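Local coordinates for thiol peroxidase (Aquifex aeolicus, PDB 2YZH), which probably reduces hydrogen peroxide and organic hydroperoxides to water and alcohols with electrons from thioredoxin, as a peroxiredoxin of the Tpx subfamily, at residues P28-V33 with R114-Y119; I52-S57 with A133-I138. All blocks are in the same frame, centred on the assembly; numbering follows the deposited sequence.

Contact 1. Residues P28-V33 with R114-Y119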
ATOM      1  N   PRO D  28      -5.042 -17.900   3.251  1.00 12.60           N
ATOM      2  CA  PRO D  28      -3.922 -16.978   3.467  1.00 11.76           C
ATOM      3  C   PRO D  28      -3.921 -16.420   4.883  1.00 12.37           C
ATOM      4  O   PRO D  28      -4.978 -16.291   5.502  1.00 14.09           O
ATOM      5  CB  PRO D  28      -4.171 -15.875   2.429  1.00 12.87           C
ATOM      6  CG  PRO D  28      -4.921 -16.595   1.333  1.00 12.70           C
ATOM      7  CD  PRO D  28      -5.891 -17.443   2.138  1.00 11.05           C
ATOM      8  N   GLU D  29      -2.739 -16.107   5.409  1.00 14.19           N
ATOM      9  CA  GLU D  29      -2.669 -15.520   6.737  1.00 13.90           C
ATOM     10  C   GLU D  29      -2.831 -14.016   6.600  1.00 14.24           C
ATOM     11  O   GLU D  29      -2.335 -13.406   5.650  1.00 13.75           O
ATOM     12  CB  GLU D  29      -1.336 -15.834   7.425  1.00 14.92           C
ATOM     13  CG  GLU D  29      -1.184 -17.301   7.783  1.00 16.44           C
ATOM     14  CD  GLU D  29      -0.019 -17.573   8.712  1.00 17.84           C
ATOM     15  OE1 GLU D  29       0.886 -16.721   8.814  1.00 19.27           O
ATOM     16  OE2 GLU D  29      -0.009 -18.657   9.331  1.00 21.79           O
ATOM     17  N   ALA D  30      -3.547 -13.425   7.545  1.00 13.22           N
ATOM     18  CA  ALA D  30      -3.768 -11.993   7.547  1.00 12.47           C
ATOM     19  C   ALA D  30      -3.377 -11.474   8.922  1.00 12.23           C
ATOM     20  O   ALA D  30      -3.869 -11.959   9.939  1.00 12.83           O
ATOM     21  CB  ALA D  30      -5.233 -11.681   7.264  1.00 12.58           C
ATOM     22  N   VAL D  31      -2.474 -10.501   8.940  1.00 10.64           N
ATOM     23  CA  VAL D  31      -2.014  -9.908  10.185  1.00 10.46           C
ATOM     24  C   VAL D  31      -2.897  -8.699  10.454  1.00 11.07           C
ATOM     25  O   VAL D  31      -2.753  -7.658   9.809  1.00 12.41           O
ATOM     26  CB  VAL D  31      -0.549  -9.459  10.070  1.00 10.76           C
ATOM     27  CG1 VAL D  31      -0.092  -8.851  11.392  1.00 11.75           C
ATOM     28  CG2 VAL D  31       0.324 -10.653   9.694  1.00 11.92           C
ATOM     29  N   VAL D  32      -3.819  -8.854  11.402  1.00 12.02           N
ATOM     30  CA  VAL D  32      -4.757  -7.795  11.740  1.00 11.98           C
ATOM     31  C   VAL D  32      -4.507  -7.220  13.137  1.00 13.52           C
ATOM     32  O   VAL D  32      -3.779  -7.806  13.946  1.00 14.22           O
ATOM     33  CB  VAL D  32      -6.219  -8.312  11.612  1.00 11.86           C
ATOM     34  CG1 VAL D  32      -6.533  -8.611  10.145  1.00 13.44           C
ATOM     35  CG2 VAL D  32      -6.407  -9.580  12.445  1.00 11.20           C
ATOM     36  N   VAL D  33      -5.114  -6.072  13.414  1.00 13.50           N
ATOM     37  CA  VAL D  33      -4.921  -5.395  14.693  1.00 12.05           C
ATOM     38  C   VAL D  33      -6.205  -5.360  15.520  1.00 15.00           C
ATOM     39  O   VAL D  33      -7.240  -4.883  15.041  1.00 13.38           O
ATOM     40  CB  VAL D  33      -4.419  -3.942  14.458  1.00 12.79           C
ATOM     41  CG1 VAL D  33      -4.092  -3.271  15.792  1.00  8.60           C
ATOM     42  CG2 VAL D  33      -3.183  -3.951  13.560  1.00 15.56           C
ATOM     43  N   ARG D 114      -3.578  -4.594   5.011  1.00 10.58           N
ATOM     44  CA  ARG D 114      -4.636  -4.883   4.049  1.00 12.63           C
ATOM     45  C   ARG D 114      -4.430  -6.279   3.479  1.00 12.25           C
ATOM     46  O   ARG D 114      -4.505  -6.497   2.264  1.00 12.97           O
ATOM     47  CB  ARG D 114      -4.653  -3.845   2.920  1.00 13.39           C
ATOM     48  CG  ARG D 114      -5.965  -3.839   2.138  1.00 16.20           C
ATOM     49  CD  ARG D 114      -6.068  -2.650   1.182  1.00 19.32           C
ATOM     50  NE  ARG D 114      -5.140  -2.762   0.058  1.00 18.73           N
ATOM     51  CZ  ARG D 114      -5.036  -1.857  -0.912  1.00 22.94           C
ATOM     52  NH1 ARG D 114      -5.801  -0.772  -0.889  1.00 22.79           N
ATOM     53  NH2 ARG D 114      -4.181  -2.041  -1.909  1.00 21.39           N
ATOM     54  N   ASP D 115      -4.174  -7.232   4.370  1.00 10.14           N
ATOM     55  CA  ASP D 115      -3.953  -8.612   3.956  1.00  9.41           C
ATOM     56  C   ASP D 115      -5.203  -9.282   3.405  1.00  9.33           C
ATOM     57  O   ASP D 115      -5.099 -10.268   2.686  1.00  9.87           O
ATOM     58  CB  ASP D 115      -3.417  -9.453   5.122  1.00 10.70           C
ATOM     59  CG  ASP D 115      -1.916  -9.296   5.310  1.00 12.87           C
ATOM     60  OD1 ASP D 115      -1.201  -9.211   4.290  1.00  9.94           O
ATOM     61  OD2 ASP D 115      -1.454  -9.277   6.469  1.00 13.11           O
ATOM     62  N   MET D 116      -6.385  -8.762   3.729  1.00  9.68           N
ATOM     63  CA  MET D 116      -7.593  -9.400   3.227  1.00 10.94           C
ATOM     64  C   MET D 116      -7.712  -9.309   1.707  1.00 11.30           C
ATOM     65  O   MET D 116      -8.606  -9.911   1.115  1.00 10.54           O
ATOM     66  CB  MET D 116      -8.840  -8.839   3.921  1.00 11.42           C
ATOM     67  CG  MET D 116      -8.906  -9.199   5.409  1.00  9.42           C
ATOM     68  SD  MET D 116      -8.570 -10.968   5.753  1.00 13.77           S
ATOM     69  CE  MET D 116     -10.088 -11.756   5.166  1.00 12.84           C
ATOM     70  N   GLU D 117      -6.817  -8.554   1.073  1.00 10.68           N
ATOM     71  CA  GLU D 117      -6.820  -8.477  -0.386  1.00 10.34           C
ATOM     72  C   GLU D 117      -6.528  -9.899  -0.869  1.00 12.21           C
ATOM     73  O   GLU D 117      -6.948 -10.308  -1.961  1.00 10.45           O
ATOM     74  CB  GLU D 117      -5.703  -7.553  -0.901  1.00 12.67           C
ATOM     75  CG  GLU D 117      -5.635  -7.483  -2.432  1.00 13.42           C
ATOM     76  CD  GLU D 117      -4.427  -6.718  -2.953  1.00 18.23           C
ATOM     77  OE1 GLU D 117      -4.020  -5.728  -2.310  1.00 19.28           O
ATOM     78  OE2 GLU D 117      -3.893  -7.098  -4.019  1.00 20.01           O
ATOM     79  N   LYS D 118      -5.803 -10.654  -0.044  1.00  8.99           N
ATOM     80  CA  LYS D 118      -5.434 -12.024  -0.391  1.00 10.18           C
ATOM     81  C   LYS D 118      -6.627 -12.973  -0.397  1.00 10.83           C
ATOM     82  O   LYS D 118      -6.515 -14.114  -0.848  1.00 10.77           O
ATOM     83  CB  LYS D 118      -4.353 -12.540   0.570  1.00 10.93           C
ATOM     84  CG  LYS D 118      -3.023 -11.804   0.419  1.00 11.01           C
ATOM     85  CD  LYS D 118      -2.087 -12.085   1.580  1.00 11.23           C
ATOM     86  CE  LYS D 118      -0.809 -11.266   1.443  1.00 12.00           C
ATOM     87  NZ  LYS D 118      -0.007 -11.285   2.696  1.00  9.68           N
ATOM     88  N   TYR D 119      -7.765 -12.496   0.097  1.00  9.55           N
ATOM     89  CA  TYR D 119      -8.979 -13.299   0.130  1.00 10.97           C
ATOM     90  C   TYR D 119      -9.931 -12.912  -0.995  1.00 12.43           C
ATOM     91  O   TYR D 119     -11.044 -13.435  -1.087  1.00 12.37           O
ATOM     92  CB  TYR D 119      -9.684 -13.162   1.487  1.00  9.34           C
ATOM     93  CG  TYR D 119      -9.118 -14.065   2.570  1.00 11.60           C
ATOM     94  CD1 TYR D 119      -7.879 -13.808   3.151  1.00 10.74           C
ATOM     95  CD2 TYR D 119      -9.826 -15.189   3.003  1.00 12.18           C
ATOM     96  CE1 TYR D 119      -7.357 -14.648   4.141  1.00 12.18           C
ATOM     97  CE2 TYR D 119      -9.312 -16.033   3.986  1.00 13.73           C
ATOM     98  CZ  TYR D 119      -8.079 -15.757   4.551  1.00 11.88           C
ATOM     99  OH  TYR D 119      -7.571 -16.600   5.517  1.00 13.82           O
TER
HETATM  100  O   HOH W   1      -0.042 -13.540   4.294  1.00 13.79           O

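Contact 2. Residues I52-S57 with A133-I138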
ATOM      1  N   ILE D  52     -13.954 -16.206   9.491  1.00 17.29           N
ATOM      2  CA  ILE D  52     -13.524 -14.852   9.181  1.00 14.67           C
ATOM      3  C   ILE D  52     -14.666 -14.154   8.457  1.00 14.89           C
ATOM      4  O   ILE D  52     -15.078 -14.570   7.377  1.00 15.79           O
ATOM      5  CB  ILE D  52     -12.271 -14.877   8.290  1.00 16.95           C
ATOM      6  CG1 ILE D  52     -11.151 -15.636   9.008  1.00 17.59           C
ATOM      7  CG2 ILE D  52     -11.831 -13.461   7.955  1.00 16.70           C
ATOM      8  CD1 ILE D  52      -9.918 -15.868   8.158  1.00 19.99           C
ATOM      9  N   ILE D  53     -15.170 -13.090   9.068  1.00 14.22           N
ATOM     10  CA  ILE D  53     -16.286 -12.333   8.526  1.00 13.58           C
ATOM     11  C   ILE D  53     -15.808 -10.946   8.117  1.00 14.56           C
ATOM     12  O   ILE D  53     -15.362 -10.171   8.957  1.00 15.79           O
ATOM     13  CB  ILE D  53     -17.392 -12.195   9.602  1.00 16.82           C
ATOM     14  CG1 ILE D  53     -17.827 -13.593  10.060  1.00 16.10           C
ATOM     15  CG2 ILE D  53     -18.564 -11.380   9.060  1.00 17.92           C
ATOM     16  CD1 ILE D  53     -18.661 -13.615  11.331  1.00 15.25           C
ATOM     17  N   THR D  54     -15.887 -10.627   6.831  1.00 13.84           N
ATOM     18  CA  THR D  54     -15.448  -9.309   6.397  1.00 12.78           C
ATOM     19  C   THR D  54     -16.631  -8.379   6.189  1.00 13.94           C
ATOM     20  O   THR D  54     -17.693  -8.795   5.724  1.00 13.79           O
ATOM     21  CB  THR D  54     -14.614  -9.381   5.097  1.00 13.81           C
ATOM     22  OG1 THR D  54     -15.393  -9.975   4.048  1.00 16.17           O
ATOM     23  CG2 THR D  54     -13.345 -10.210   5.329  1.00 11.09           C
ATOM     24  N   VAL D  55     -16.450  -7.124   6.574  1.00 13.18           N
ATOM     25  CA  VAL D  55     -17.487  -6.118   6.415  1.00 13.75           C
ATOM     26  C   VAL D  55     -16.864  -4.786   6.010  1.00 14.32           C
ATOM     27  O   VAL D  55     -15.694  -4.515   6.288  1.00 13.87           O
ATOM     28  CB  VAL D  55     -18.312  -5.904   7.728  1.00 12.98           C
ATOM     29  CG1 VAL D  55     -18.917  -7.224   8.192  1.00 11.90           C
ATOM     30  CG2 VAL D  55     -17.433  -5.302   8.824  1.00 13.96           C
ATOM     31  N   PRO D  56     -17.641  -3.944   5.323  1.00 14.33           N
ATOM     32  CA  PRO D  56     -17.174  -2.631   4.881  1.00 13.92           C
ATOM     33  C   PRO D  56     -16.775  -1.744   6.063  1.00 15.22           C
ATOM     34  O   PRO D  56     -15.695  -1.165   6.075  1.00 12.56           O
ATOM     35  CB  PRO D  56     -18.380  -2.080   4.124  1.00 14.92           C
ATOM     36  CG  PRO D  56     -18.975  -3.305   3.528  1.00 14.03           C
ATOM     37  CD  PRO D  56     -18.916  -4.296   4.673  1.00 15.42           C
ATOM     38  N   SER D  57     -17.649  -1.638   7.059  1.00 16.26           N
ATOM     39  CA  SER D  57     -17.353  -0.808   8.223  1.00 17.61           C
ATOM     40  C   SER D  57     -18.335  -1.000   9.366  1.00 19.90           C
ATOM     41  O   SER D  57     -19.553  -0.959   9.168  1.00 20.78           O
ATOM     42  CB  SER D  57     -17.352   0.669   7.836  1.00 17.06           C
ATOM     43  OG  SER D  57     -17.169   1.490   8.982  1.00 18.53           O
ATOM     44  N   ALA D 133     -15.392  -6.092   0.995  1.00 11.11           N
ATOM     45  CA  ALA D 133     -16.758  -6.488   0.659  1.00 13.87           C
ATOM     46  C   ALA D 133     -17.280  -7.392   1.776  1.00 14.90           C
ATOM     47  O   ALA D 133     -16.507  -7.884   2.607  1.00 14.87           O
ATOM     48  CB  ALA D 133     -16.788  -7.227  -0.674  1.00 14.41           C
ATOM     49  N   ARG D 134     -18.591  -7.616   1.792  1.00 14.71           N
ATOM     50  CA  ARG D 134     -19.213  -8.440   2.821  1.00 14.50           C
ATOM     51  C   ARG D 134     -19.112  -9.913   2.452  1.00 14.38           C
ATOM     52  O   ARG D 134     -19.723 -10.371   1.480  1.00 13.43           O
ATOM     53  CB  ARG D 134     -20.677  -8.025   2.992  1.00 14.80           C
ATOM     54  CG  ARG D 134     -21.339  -8.503   4.280  1.00 16.71           C
ATOM     55  CD  ARG D 134     -22.795  -8.027   4.338  1.00 13.97           C
ATOM     56  NE  ARG D 134     -22.916  -6.587   4.104  1.00 14.96           N
ATOM     57  CZ  ARG D 134     -22.494  -5.648   4.946  1.00 17.47           C
ATOM     58  NH1 ARG D 134     -21.920  -5.990   6.094  1.00 17.50           N
ATOM     59  NH2 ARG D 134     -22.632  -4.367   4.636  1.00 16.88           N
ATOM     60  N   ALA D 135     -18.334 -10.659   3.228  1.00 11.70           N
ATOM     61  CA  ALA D 135     -18.151 -12.075   2.958  1.00 13.33           C
ATOM     62  C   ALA D 135     -17.903 -12.870   4.229  1.00 14.38           C
ATOM     63  O   ALA D 135     -17.660 -12.302   5.297  1.00 16.40           O
ATOM     64  CB  ALA D 135     -16.986 -12.271   2.001  1.00 12.62           C
ATOM     65  N   VAL D 136     -17.970 -14.188   4.097  1.00 14.47           N
ATOM     66  CA  VAL D 136     -17.731 -15.092   5.208  1.00 15.06           C
ATOM     67  C   VAL D 136     -16.896 -16.261   4.730  1.00 15.12           C
ATOM     68  O   VAL D 136     -17.167 -16.842   3.682  1.00 16.88           O
ATOM     69  CB  VAL D 136     -19.041 -15.646   5.799  1.00 13.21           C
ATOM     70  CG1 VAL D 136     -18.717 -16.614   6.943  1.00 16.70           C
ATOM     71  CG2 VAL D 136     -19.900 -14.509   6.306  1.00 14.14           C
ATOM     72  N   PHE D 137     -15.870 -16.592   5.506  1.00 14.29           N
ATOM     73  CA  PHE D 137     -14.986 -17.700   5.190  1.00 15.40           C
ATOM     74  C   PHE D 137     -14.920 -18.582   6.416  1.00 16.41           C
ATOM     75  O   PHE D 137     -14.940 -18.086   7.535  1.00 15.52           O
ATOM     76  CB  PHE D 137     -13.567 -17.199   4.896  1.00 14.14           C
ATOM     77  CG  PHE D 137     -13.482 -16.276   3.723  1.00 14.27           C
ATOM     78  CD1 PHE D 137     -13.409 -16.780   2.432  1.00 14.27           C
ATOM     79  CD2 PHE D 137     -13.523 -14.897   3.909  1.00 14.17           C
ATOM     80  CE1 PHE D 137     -13.384 -15.922   1.332  1.00 14.08           C
ATOM     81  CE2 PHE D 137     -13.500 -14.035   2.819  1.00 15.19           C
ATOM     82  CZ  PHE D 137     -13.431 -14.552   1.528  1.00 13.56           C
ATOM     83  N   ILE D 138     -14.863 -19.887   6.202  1.00 15.50           N
ATOM     84  CA  ILE D 138     -14.717 -20.814   7.312  1.00 16.66           C
ATOM     85  C   ILE D 138     -13.496 -21.638   6.952  1.00 14.38           C
ATOM     86  O   ILE D 138     -13.432 -22.230   5.873  1.00 15.27           O
ATOM     87  CB  ILE D 138     -15.943 -21.723   7.488  1.00 15.67           C
ATOM     88  CG1 ILE D 138     -17.176 -20.871   7.794  1.00 15.90           C
ATOM     89  CG2 ILE D 138     -15.702 -22.684   8.644  1.00 18.69           C
ATOM     90  CD1 ILE D 138     -18.458 -21.678   7.929  1.00 19.35           C
TER

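Contact 1. Residues P28-V33 with R114-Y119
Pro28 lays the CD corner of its ring over one face of Tyr119, in a CH-pi contact offset toward the rim, with CD of Pro28 4.0 Å from the centroid of the Tyr119 ring. On the opposite face sits CE of Met116, so the phenol is sandwiched between two aliphatic groups that hold its turn. The hydroxyl ties down the far end of the ring: Tyr119 OH donates to Pro28 O at 2.6 Å, lying in the carbonyl plane. CB of Pro28 also rests against CB of Lys118 at 3.8 Å, the two side chains running alongside and pointing opposite ways.

One turn back, Asp115 does the polar work. Its CB packs on CA of Ala30 at 3.5 Å, and CG, swung beside the backbone N (chi1 -82°), brings the carboxylate alongside Val31. There Val31 N donates to Asp115 OD2 at 2.9 Å, almost straight at 172°, on the anti side and somewhat out of the carboxylate plane. OD1 of Asp115 takes NZ of Lys118 at 2.9 Å from above that plane. Asp115 OD2 and Lys118 NZ also form reciprocal salt bridges with Lys118 and Asp115 of the second subunit, making this contact part of a subunit interface. A water links Lys118 NZ to Glu29 O. Replacing Asp115 with an alanine would probably leave Val31 N without its acceptor and the lysines of two subunits without a shared counter-charge. CB of Ala30 also touches SD of Met116 at 3.7 Å.

Asp110 receives the amides of Asp115 and Met116 at the start of the 3-10 turn 115-119. The turn follows strand 106-109 and packs against strand 30-34, which pairs with strand 39-42 and, at Val33, with Ser109; Met116 and Tyr119 also touch Ile52 of strand 49-54.

Contact 2. Residues I52-S57 with A133-I138
Thr54 and Ala135 face each other as a hydrogen-bonded antiparallel pair, in which Thr54 N donates to Ala135 O at 2.9 Å and Ala135 N returns a longer bond to Thr54 O at 3.2 Å. The threonine adds a side-chain bond: with OG1 between the backbone N and the carbonyl carbon (chi1 59°), the hydroxyl donates to Ala133 O at 2.8 Å, a fifth bond between the segments. Ile52 and Phe137 form the next hydrogen-bonded pair, with both bonds at 2.9 Å, from Ile52 N to Phe137 O and from Phe137 N to Ile52 O. The non-hydrogen-bonded pair Ile53 and Val136 lies between them, its side chains on the other face of the sheet.

Past Thr54, Arg134 takes over. Its chain bends at chi3, and CD of Pro56 sits over one face of the guanidinium, 3.7 Å from NH2 of Arg134; Val55 CG1 comes up obliquely to NH1. Its nitrogens are held from outside the segments: Glu66 makes a salt bridge to NH1, and Ile154 O accepts from NH2. Next to the guanidinium, helix 61-73 brings Cys63, the probable peroxidatic cysteine, whose side chain comes within about 3 Å of that of Arg134 between nearest atoms and which Pro56 also touches.

Pro56, Thr60 and Cys63 have the spacing of the PxxxTxxC signature of peroxiredoxins. A guanidinium fixed by bonds and a proline face beside this cysteine is consistent with the family's active-site arginine, which interacts with the cysteine sulfur and the peroxide.

Overall arrangement
The two contacts share the mixed sheet of the thioredoxin fold, with centres 12 Å apart. Along the chain the segments alternate: 28-33, 52-57, 114-119, then 133-138. Contact 2 joins neighbouring strands 49-54 and 135-139 close to the centre of the folded chain, whereas contact 1 settles the 115-119 turn against strand 30-34. That turn bridges them: CE of Met116 touches CG2 of Thr54 at 3.6 Å, and the rings of Tyr119 and Phe137 meet edge-to-face. The turn and the sheet thus lie between two different surroundings, a subunit interface with paired lysines and aspartates at contact 1 and the probable peroxidatic cysteine next to contact 2.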